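Local atomic coordinates of pectate lyase (Erwinia chrysanthemi, PDB entry 1RU4), a protein that probably cleaves the pectate of plant cell walls by beta-elimination, using a right-handed parallel beta-helix fold. Residues 81-86 / 116-122; 13-19 / 48-54. All blocks are in the same frame, centred on the assembly; numbering follows the deposited sequence.

Contact 1 (81-86 / 116-122); sequences PIYVAA and YWYFKGV
Ile-82 and Trp-117 open a run of parallel pairs in which strands 82-86 and 117-120 lie 4.7 Å apart and nearly aligned, at 12°. Five backbone hydrogen bonds join them. Ile-82 gives its N to Tyr-116 O and takes Tyr-118 N on its O; Val-84 likewise gives N to Tyr-118 O and takes Lys-120 N; Ala-86 N to Lys-120 O, at 3.2 Å, is the longest. Ile-82 and Val-84 thus bond through both N and O, whereas Ala-86 gives its N here and its O to Ser-9 OG; Tyr-83 and Ala-85 turn their backbone bonds to 48-54. Between the bonds, CA-H groups support the same carbonyls, as where Phe-119 CA lies 3.3 Å from Val-84 O.

The apolar contacts divide between the two faces. On the face of Ile-82, Val-84, Trp-117 and Phe-119, the indole lies beside the isoleucine: Ile-82 CB stands over its six-membered ring, 4.1 Å from the centroid, a CH-pi contact. Ile-82 CG2, anti to the backbone N, reaches Trp-117 CZ3 at 3.4 Å, and Val-84 CG2 meets the same CZ3 at the ring edge, at 3.7 Å. Branched side chains suit this buried face because they pack closely against broad rings; Trp-117 NE1 is satisfied by Lys-74 O. Val-84 CB also packs on Phe-119 CD2.

On the other face Tyr-83 and Tyr-118 meet obliquely, planes at 45°, with Tyr-83 CD2 3.6 Å from Tyr-118 CB. Tyr-118 CG lies anti to its N (chi1 -159°), carrying the ring away from 81-86 and its OH to Glu-142 OE1; extended Lys-120 carries NZ to Ser-9 O. Small Ala-85 sits beside Lys-120 CB.

Such in-register parallel pairing is characteristic of parallel beta-helices, here the right-handed form.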
ATOM      1  N   PRO A  81      21.189   5.930   2.918  1.00  9.56           N
ATOM      2  CA  PRO A  81      20.367   4.800   3.364  1.00  8.99           C
ATOM      3  C   PRO A  81      21.076   3.479   3.097  1.00  8.53           C
ATOM      4  O   PRO A  81      22.050   3.435   2.342  1.00  8.95           O
ATOM      5  CB  PRO A  81      19.119   4.913   2.479  1.00 10.80           C
ATOM      6  CG  PRO A  81      19.125   6.345   2.006  1.00 14.41           C
ATOM      7  CD  PRO A  81      20.578   6.587   1.751  1.00 11.07           C
ATOM      8  N   ILE A  82      20.619   2.415   3.753  1.00  7.44           N
ATOM      9  CA  ILE A  82      21.103   1.077   3.431  1.00  7.63           C
ATOM     10  C   ILE A  82      20.135   0.543   2.382  1.00  7.61           C
ATOM     11  O   ILE A  82      18.942   0.378   2.650  1.00  8.11           O
ATOM     12  CB  ILE A  82      21.108   0.135   4.652  1.00  7.58           C
ATOM     13  CG1 ILE A  82      22.058   0.668   5.727  1.00  9.73           C
ATOM     14  CG2 ILE A  82      21.542  -1.262   4.222  1.00  9.03           C
ATOM     15  CD1 ILE A  82      22.045  -0.140   7.011  1.00 11.02           C
ATOM     16  N   TYR A  83      20.647   0.331   1.176  1.00  6.85           N
ATOM     17  CA  TYR A  83      19.834  -0.129   0.054  1.00  7.02           C
ATOM     18  C   TYR A  83      19.771  -1.648  -0.066  1.00  7.27           C
ATOM     19  O   TYR A  83      20.780  -2.334   0.077  1.00  7.36           O
ATOM     20  CB  TYR A  83      20.381   0.434  -1.260  1.00  6.76           C
ATOM     21  CG  TYR A  83      20.384   1.942  -1.379  1.00  7.92           C
ATOM     22  CD1 TYR A  83      21.544   2.676  -1.131  1.00  9.80           C
ATOM     23  CD2 TYR A  83      19.249   2.628  -1.813  1.00  7.65           C
ATOM     24  CE1 TYR A  83      21.575   4.060  -1.319  1.00 10.62           C
ATOM     25  CE2 TYR A  83      19.269   4.008  -2.004  1.00  9.51           C
ATOM     26  CZ  TYR A  83      20.435   4.716  -1.758  1.00 11.13           C
ATOM     27  OH  TYR A  83      20.463   6.077  -1.969  1.00 15.24           O
ATOM     28  N   VAL A  84      18.575  -2.163  -0.342  1.00  5.74           N
ATOM     29  CA  VAL A  84      18.368  -3.587  -0.599  1.00  5.71           C
ATOM     30  C   VAL A  84      17.498  -3.633  -1.851  1.00  6.25           C
ATOM     31  O   VAL A  84      16.350  -3.185  -1.828  1.00  5.88           O
ATOM     32  CB  VAL A  84      17.632  -4.287   0.576  1.00  5.64           C
ATOM     33  CG1 VAL A  84      17.412  -5.765   0.264  1.00  6.73           C
ATOM     34  CG2 VAL A  84      18.426  -4.141   1.866  1.00  7.50           C
ATOM     35  N   ALA A  85      18.046  -4.143  -2.951  1.00  5.70           N
ATOM     36  CA  ALA A  85      17.315  -4.114  -4.214  1.00  5.67           C
ATOM     37  C   ALA A  85      17.619  -5.252  -5.179  1.00  5.93           C
ATOM     38  O   ALA A  85      18.745  -5.747  -5.248  1.00  6.52           O
ATOM     39  CB  ALA A  85      17.537  -2.772  -4.910  1.00  7.10           C
ATOM     40  N   ALA A  86      16.594  -5.659  -5.925  1.00  5.72           N
ATOM     41  CA  ALA A  86      16.755  -6.654  -6.977  1.00  5.69           C
ATOM     42  C   ALA A  86      17.413  -5.965  -8.171  1.00  6.33           C
ATOM     43  O   ALA A  86      17.028  -4.856  -8.547  1.00  5.73           O
ATOM     44  CB  ALA A  86      15.403  -7.233  -7.369  1.00  6.95           C
ATOM     45  N   TYR A 116      16.271   4.433   8.077  1.00  8.38           N
ATOM     46  CA  TYR A 116      16.895   4.711   6.785  1.00  8.04           C
ATOM     47  C   TYR A 116      17.229   3.514   5.898  1.00  8.59           C
ATOM     48  O   TYR A 116      18.302   3.455   5.292  1.00  9.47           O
ATOM     49  CB  TYR A 116      18.128   5.608   6.970  1.00  8.48           C
ATOM     50  CG  TYR A 116      17.796   7.009   7.438  1.00 10.12           C
ATOM     51  CD1 TYR A 116      17.932   7.368   8.779  1.00 11.41           C
ATOM     52  CD2 TYR A 116      17.334   7.972   6.542  1.00 10.67           C
ATOM     53  CE1 TYR A 116      17.613   8.653   9.217  1.00 12.83           C
ATOM     54  CE2 TYR A 116      17.012   9.260   6.969  1.00 12.39           C
ATOM     55  CZ  TYR A 116      17.154   9.591   8.308  1.00 13.01           C
ATOM     56  OH  TYR A 116      16.831  10.858   8.736  1.00 17.80           O
ATOM     57  N   TRP A 117      16.311   2.556   5.835  1.00  7.19           N
ATOM     58  CA  TRP A 117      16.439   1.443   4.899  1.00  5.99           C
ATOM     59  C   TRP A 117      15.749   1.864   3.607  1.00  5.40           C
ATOM     60  O   TRP A 117      14.803   2.651   3.635  1.00  6.74           O
ATOM     61  CB  TRP A 117      15.762   0.182   5.446  1.00  5.32           C
ATOM     62  CG  TRP A 117      16.544  -0.496   6.518  1.00  5.75           C
ATOM     63  CD1 TRP A 117      16.491  -0.240   7.858  1.00  7.75           C
ATOM     64  CD2 TRP A 117      17.529  -1.521   6.344  1.00  6.74           C
ATOM     65  NE1 TRP A 117      17.388  -1.034   8.528  1.00  7.54           N
ATOM     66  CE2 TRP A 117      18.039  -1.832   7.624  1.00  7.09           C
ATOM     67  CE3 TRP A 117      18.030  -2.208   5.230  1.00  6.36           C
ATOM     68  CZ2 TRP A 117      19.032  -2.799   7.824  1.00  8.18           C
ATOM     69  CZ3 TRP A 117      19.020  -3.173   5.427  1.00  8.05           C
ATOM     70  CH2 TRP A 117      19.508  -3.458   6.717  1.00  9.72           C
ATOM     71  N   TYR A 118      16.231   1.355   2.479  1.00  6.57           N
ATOM     72  CA  TYR A 118      15.603   1.650   1.196  1.00  5.44           C
ATOM     73  C   TYR A 118      15.483   0.362   0.385  1.00  6.38           C
ATOM     74  O   TYR A 118      16.463  -0.122  -0.180  1.00  6.67           O
ATOM     75  CB  TYR A 118      16.406   2.710   0.423  1.00  5.61           C
ATOM     76  CG  TYR A 118      15.598   3.431  -0.635  1.00  6.88           C
ATOM     77  CD1 TYR A 118      15.306   4.787  -0.507  1.00  7.62           C
ATOM     78  CD2 TYR A 118      15.082   2.747  -1.737  1.00  7.46           C
ATOM     79  CE1 TYR A 118      14.512   5.446  -1.446  1.00 10.34           C
ATOM     80  CE2 TYR A 118      14.286   3.393  -2.682  1.00  8.79           C
ATOM     81  CZ  TYR A 118      14.003   4.742  -2.525  1.00  9.28           C
ATOM     82  OH  TYR A 118      13.185   5.383  -3.431  1.00 10.90           O
ATOM     83  N   PHE A 119      14.275  -0.198   0.365  1.00  5.79           N
ATOM     84  CA  PHE A 119      13.990  -1.438  -0.359  1.00  5.66           C
ATOM     85  C   PHE A 119      13.411  -1.139  -1.738  1.00  5.77           C
ATOM     86  O   PHE A 119      12.560  -0.264  -1.875  1.00  5.96           O
ATOM     87  CB  PHE A 119      12.971  -2.285   0.414  1.00  4.23           C
ATOM     88  CG  PHE A 119      13.452  -2.765   1.754  1.00  5.30           C
ATOM     89  CD1 PHE A 119      13.251  -1.998   2.896  1.00  5.51           C
ATOM     90  CD2 PHE A 119      14.073  -4.007   1.883  1.00  5.72           C
ATOM     91  CE1 PHE A 119      13.657  -2.455   4.149  1.00  5.95           C
ATOM     92  CE2 PHE A 119      14.483  -4.474   3.130  1.00  7.24           C
ATOM     93  CZ  PHE A 119      14.274  -3.697   4.264  1.00  4.67           C
ATOM     94  N   LYS A 120      13.846  -1.886  -2.751  1.00  5.13           N
ATOM     95  CA  LYS A 120      13.316  -1.714  -4.103  1.00  4.46           C
ATOM     96  C   LYS A 120      13.263  -3.036  -4.866  1.00  4.99           C
ATOM     97  O   LYS A 120      14.259  -3.752  -4.951  1.00  5.13           O
ATOM     98  CB  LYS A 120      14.140  -0.680  -4.882  1.00  4.79           C
ATOM     99  CG  LYS A 120      13.541  -0.302  -6.231  1.00  7.64           C
ATOM    100  CD  LYS A 120      14.302   0.839  -6.892  1.00 10.07           C
ATOM    101  CE  LYS A 120      13.643   1.237  -8.204  1.00 10.70           C
ATOM    102  NZ  LYS A 120      14.329   2.392  -8.863  1.00 10.16           N
ATOM    103  N   GLY A 121      12.085  -3.368  -5.387  1.00  4.39           N
ATOM    104  CA  GLY A 121      11.924  -4.583  -6.174  1.00  5.37           C
ATOM    105  C   GLY A 121      11.926  -5.875  -5.378  1.00  5.90           C
ATOM    106  O   GLY A 121      12.226  -6.942  -5.918  1.00  7.25           O
ATOM    107  N   VAL A 122      11.554  -5.780  -4.105  1.00  5.15           N
ATOM    108  CA  VAL A 122      11.552  -6.921  -3.192  1.00  4.97           C
ATOM    109  C   VAL A 122      10.127  -7.287  -2.766  1.00  3.89           C
ATOM    110  O   VAL A 122       9.274  -6.413  -2.621  1.00  5.60           O
ATOM    111  CB  VAL A 122      12.399  -6.594  -1.936  1.00  6.03           C
ATOM    112  CG1 VAL A 122      12.342  -7.728  -0.929  1.00 10.68           C
ATOM    113  CG2 VAL A 122      13.843  -6.305  -2.340  1.00  8.83           C
TER

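Contact 2 (13-19 / 48-54)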
ATOM      1  N   THR A  13      25.416   4.149  -5.483  1.00 13.98           N
ATOM      2  CA  THR A  13      26.078   3.611  -4.298  1.00 15.32           C
ATOM      3  C   THR A  13      27.597   3.516  -4.431  1.00 16.34           C
ATOM      4  O   THR A  13      28.134   3.413  -5.534  1.00 16.57           O
ATOM      5  CB  THR A  13      25.506   2.220  -3.932  1.00 14.72           C
ATOM      6  OG1 THR A  13      26.082   1.770  -2.700  1.00 14.89           O
ATOM      7  CG2 THR A  13      25.807   1.210  -5.029  1.00 15.26           C
ATOM      8  N   LYS A  14      28.278   3.545  -3.288  1.00 17.45           N
ATOM      9  CA  LYS A  14      29.736   3.477  -3.244  1.00 18.29           C
ATOM     10  C   LYS A  14      30.260   2.048  -3.134  1.00 18.27           C
ATOM     11  O   LYS A  14      31.455   1.805  -3.313  1.00 20.04           O
ATOM     12  CB  LYS A  14      30.269   4.300  -2.067  1.00 18.46           C
ATOM     13  CG  LYS A  14      29.843   3.780  -0.699  1.00 20.20           C
ATOM     14  CD  LYS A  14      30.404   4.640   0.425  1.00 21.29           C
ATOM     15  CE  LYS A  14      29.945   4.136   1.785  1.00 22.94           C
ATOM     16  NZ  LYS A  14      30.438   5.000   2.895  1.00 22.94           N
ATOM     17  N   ARG A  15      29.368   1.105  -2.844  1.00 17.09           N
ATOM     18  CA  ARG A  15      29.760  -0.286  -2.654  1.00 16.19           C
ATOM     19  C   ARG A  15      28.589  -1.234  -2.889  1.00 14.00           C
ATOM     20  O   ARG A  15      27.500  -1.038  -2.349  1.00 13.73           O
ATOM     21  CB  ARG A  15      30.312  -0.474  -1.236  1.00 18.69           C
ATOM     22  CG  ARG A  15      30.582  -1.915  -0.820  1.00 23.00           C
ATOM     23  CD  ARG A  15      31.756  -2.522  -1.558  1.00 26.92           C
ATOM     24  NE  ARG A  15      32.048  -3.865  -1.062  1.00 30.85           N
ATOM     25  CZ  ARG A  15      33.199  -4.504  -1.247  1.00 33.12           C
ATOM     26  NH1 ARG A  15      34.186  -3.927  -1.922  1.00 33.27           N
ATOM     27  NH2 ARG A  15      33.367  -5.719  -0.744  1.00 33.50           N
ATOM     28  N   ILE A  16      28.829  -2.265  -3.691  1.00 11.51           N
ATOM     29  CA  ILE A  16      27.814  -3.263  -4.003  1.00 11.11           C
ATOM     30  C   ILE A  16      28.183  -4.629  -3.434  1.00 10.99           C
ATOM     31  O   ILE A  16      29.305  -5.107  -3.613  1.00 11.96           O
ATOM     32  CB  ILE A  16      27.630  -3.423  -5.532  1.00  9.73           C
ATOM     33  CG1 ILE A  16      27.274  -2.078  -6.169  1.00 11.06           C
ATOM     34  CG2 ILE A  16      26.554  -4.469  -5.831  1.00 11.32           C
ATOM     35  CD1 ILE A  16      27.190  -2.117  -7.680  1.00 12.70           C
ATOM     36  N   TYR A  17      27.236  -5.238  -2.728  1.00 10.02           N
ATOM     37  CA  TYR A  17      27.390  -6.604  -2.240  1.00  9.32           C
ATOM     38  C   TYR A  17      26.479  -7.481  -3.088  1.00  9.58           C
ATOM     39  O   TYR A  17      25.252  -7.389  -2.994  1.00  9.51           O
ATOM     40  CB  TYR A  17      26.982  -6.710  -0.768  1.00  9.07           C
ATOM     41  CG  TYR A  17      27.828  -5.883   0.166  1.00  9.38           C
ATOM     42  CD1 TYR A  17      27.424  -4.608   0.554  1.00  8.68           C
ATOM     43  CD2 TYR A  17      29.043  -6.368   0.650  1.00 10.64           C
ATOM     44  CE1 TYR A  17      28.208  -3.831   1.399  1.00 11.12           C
ATOM     45  CE2 TYR A  17      29.838  -5.599   1.495  1.00 11.77           C
ATOM     46  CZ  TYR A  17      29.417  -4.333   1.863  1.00 12.03           C
ATOM     47  OH  TYR A  17      30.209  -3.564   2.685  1.00 13.82           O
ATOM     48  N   TYR A  18      27.080  -8.303  -3.944  1.00  7.35           N
ATOM     49  CA  TYR A  18      26.320  -9.192  -4.816  1.00  8.81           C
ATOM     50  C   TYR A  18      25.819 -10.421  -4.066  1.00  8.87           C
ATOM     51  O   TYR A  18      26.605 -11.186  -3.495  1.00  8.82           O
ATOM     52  CB  TYR A  18      27.164  -9.614  -6.018  1.00  8.01           C
ATOM     53  CG  TYR A  18      27.449  -8.501  -7.001  1.00  8.88           C
ATOM     54  CD1 TYR A  18      28.463  -7.572  -6.764  1.00 10.35           C
ATOM     55  CD2 TYR A  18      26.728  -8.399  -8.190  1.00 11.49           C
ATOM     56  CE1 TYR A  18      28.754  -6.572  -7.691  1.00 11.75           C
ATOM     57  CE2 TYR A  18      27.009  -7.406  -9.122  1.00 11.30           C
ATOM     58  CZ  TYR A  18      28.022  -6.499  -8.868  1.00 12.72           C
ATOM     59  OH  TYR A  18      28.306  -5.528  -9.798  1.00 14.75           O
ATOM     60  N   VAL A  19      24.503 -10.604  -4.087  1.00  7.28           N
ATOM     61  CA  VAL A  19      23.839 -11.685  -3.373  1.00  7.64           C
ATOM     62  C   VAL A  19      22.971 -12.511  -4.321  1.00  6.99           C
ATOM     63  O   VAL A  19      22.412 -11.985  -5.283  1.00  6.37           O
ATOM     64  CB  VAL A  19      22.962 -11.105  -2.226  1.00  6.57           C
ATOM     65  CG1 VAL A  19      22.078 -12.184  -1.603  1.00  7.32           C
ATOM     66  CG2 VAL A  19      23.849 -10.482  -1.160  1.00  8.22           C
ATOM     67  N   GLY A  48      24.717   3.884   2.997  1.00  8.74           N
ATOM     68  CA  GLY A  48      25.051   4.309   1.648  1.00  8.54           C
ATOM     69  C   GLY A  48      25.433   3.184   0.703  1.00  9.46           C
ATOM     70  O   GLY A  48      25.628   3.414  -0.491  1.00 11.40           O
ATOM     71  N   GLU A  49      25.555   1.973   1.237  1.00  8.01           N
ATOM     72  CA  GLU A  49      25.927   0.812   0.436  1.00  7.68           C
ATOM     73  C   GLU A  49      24.699   0.014   0.003  1.00  7.62           C
ATOM     74  O   GLU A  49      23.594   0.245   0.499  1.00  7.81           O
ATOM     75  CB  GLU A  49      26.925  -0.062   1.198  1.00  9.71           C
ATOM     76  CG  GLU A  49      28.201   0.696   1.567  1.00 10.35           C
ATOM     77  CD  GLU A  49      29.224  -0.138   2.315  1.00 11.66           C
ATOM     78  OE1 GLU A  49      30.406   0.270   2.333  1.00 13.17           O
ATOM     79  OE2 GLU A  49      28.860  -1.182   2.894  1.00  9.34           O
ATOM     80  N   LEU A  50      24.904  -0.929  -0.912  1.00  7.42           N
ATOM     81  CA  LEU A  50      23.800  -1.663  -1.521  1.00  6.85           C
ATOM     82  C   LEU A  50      23.941  -3.180  -1.519  1.00  7.35           C
ATOM     83  O   LEU A  50      24.951  -3.729  -1.967  1.00  7.66           O
ATOM     84  CB  LEU A  50      23.606  -1.176  -2.965  1.00  6.91           C
ATOM     85  CG  LEU A  50      22.802  -2.008  -3.973  1.00  7.02           C
ATOM     86  CD1 LEU A  50      21.325  -2.046  -3.611  1.00  6.85           C
ATOM     87  CD2 LEU A  50      22.985  -1.420  -5.362  1.00  7.71           C
ATOM     88  N   ILE A  51      22.905  -3.851  -1.023  1.00  7.01           N
ATOM     89  CA  ILE A  51      22.814  -5.301  -1.119  1.00  6.56           C
ATOM     90  C   ILE A  51      22.042  -5.561  -2.414  1.00  8.00           C
ATOM     91  O   ILE A  51      20.828  -5.338  -2.487  1.00  7.31           O
ATOM     92  CB  ILE A  51      22.051  -5.911   0.086  1.00  5.11           C
ATOM     93  CG1 ILE A  51      22.800  -5.613   1.389  1.00  7.16           C
ATOM     94  CG2 ILE A  51      21.890  -7.419  -0.098  1.00  7.26           C
ATOM     95  CD1 ILE A  51      22.123  -6.162   2.627  1.00  7.66           C
ATOM     96  N   LEU A  52      22.768  -5.957  -3.454  1.00  7.43           N
ATOM     97  CA  LEU A  52      22.174  -6.190  -4.764  1.00  6.68           C
ATOM     98  C   LEU A  52      21.786  -7.654  -4.934  1.00  5.50           C
ATOM     99  O   LEU A  52      22.643  -8.542  -4.967  1.00  6.82           O
ATOM    100  CB  LEU A  52      23.140  -5.761  -5.868  1.00  7.81           C
ATOM    101  CG  LEU A  52      22.575  -5.713  -7.287  1.00  6.93           C
ATOM    102  CD1 LEU A  52      21.493  -4.648  -7.378  1.00  8.43           C
ATOM    103  CD2 LEU A  52      23.693  -5.422  -8.277  1.00  9.12           C
ATOM    104  N   LEU A  53      20.483  -7.888  -5.040  1.00  5.63           N
ATOM    105  CA  LEU A  53      19.932  -9.231  -5.135  1.00  4.90           C
ATOM    106  C   LEU A  53      19.739  -9.709  -6.570  1.00  5.97           C
ATOM    107  O   LEU A  53      19.127  -9.022  -7.387  1.00  5.63           O
ATOM    108  CB  LEU A  53      18.581  -9.277  -4.416  1.00  6.79           C
ATOM    109  CG  LEU A  53      18.554  -8.794  -2.963  1.00  5.94           C
ATOM    110  CD1 LEU A  53      17.121  -8.557  -2.517  1.00  5.66           C
ATOM    111  CD2 LEU A  53      19.238  -9.808  -2.060  1.00  8.20           C
ATOM    112  N   LYS A  54      20.258 -10.892  -6.874  1.00  6.43           N
ATOM    113  CA  LYS A  54      20.000 -11.511  -8.167  1.00  6.84           C
ATOM    114  C   LYS A  54      18.504 -11.823  -8.195  1.00  6.59           C
ATOM    115  O   LYS A  54      17.957 -12.323  -7.210  1.00  7.13           O
ATOM    116  CB  LYS A  54      20.798 -12.810  -8.302  1.00  8.82           C
ATOM    117  CG  LYS A  54      20.587 -13.543  -9.614  1.00 10.46           C
ATOM    118  CD  LYS A  54      21.264 -14.901  -9.590  1.00 15.00           C
ATOM    119  CE  LYS A  54      20.964 -15.697 -10.850  1.00 18.06           C
ATOM    120  NZ  LYS A  54      21.550 -17.063 -10.783  1.00 22.20           N
TER
HETATM  121  O   HOH W   1      26.928   5.722  -1.476  1.00 27.45           O
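Tyr-17 and Glu-49 meet at a short bond: the phenol OH donates to Glu-49 OE2 at 2.7 Å, the oxygen lying at the ring edge in its plane, while the hydroxyl comes from above the carboxylate plane, 38° out of it. Asn-46 N holds the same OE2, so two donors grip a buried acid. Glu-49 reaches the phenol by extending beyond CG, which is set beside its backbone N.

The tight part is strand 16-19 on strand 50-53, parallel and twisted by 28°. Tyr-17 and Val-19 each bond through both N and O; the straightest of these bonds, Tyr-17 N to Leu-50 O, is 2.8 Å with 172° at the hydrogen. Val-19 CG1 and CG2 part to meet Leu-53 CD2 and Ile-51 CG2. On the other face Leu-52 CB lies 3.7 Å from Ile-16 CG2, Leu-52 CD2 nears Tyr-18 CE2, and Thr-13 CG2 packs on Leu-50 CB: aliphatic branches filling a mostly apolar layer. Thr-13 OG1 lies 2.8 Å from Gly-48 O, though Arg-15 O competes for its proton. Glycine suits position 48, whose backbone would press a CB against the preceding carbonyl O.

The solvent side is that of Lys-14 and Arg-15 at one end and Lys-54 at the other. A water donates to Gly-48 O while accepting a weak bond from Lys-14 N. Lys-14 and Arg-15 cross Glu-49 with their aliphatic parts; Lys-14 NZ stays 4.8 Å from Glu-49 OE1, where opposite charges may still attract.

Helix 38-44 lies against the face of Tyr-17, Val-19, Ile-51 and Leu-53, offering Ala-44, Ala-41 and Phe-38, while strand 82-86 flanks 50-53, with Tyr-83 and Ala-85 touching Leu-50.

In the fold
From the N terminus, contact 2 comes first: strand 16-19 runs out into a loop of 28 residues carrying helix 38-44, and the chain returns to lay 48-54 beside 13-19. Contact 1 closes a second loop, of 29 residues containing short strands, when 116-122 returns to 81-86. The two loops follow in series, neither enclosing nor crossing the other. Strand 50-53 is shared between them, since it also pairs with 82-86: Ala-85 O lies 2.8 Å from Leu-53 N, a probable hydrogen bond, and Tyr-83 CB packs on Leu-50 CD1. Together the contacts stack 16-19, 50-53, 82-86 and 117-120, joining the helix-bearing N-terminal end to the following coils of the beta-helix.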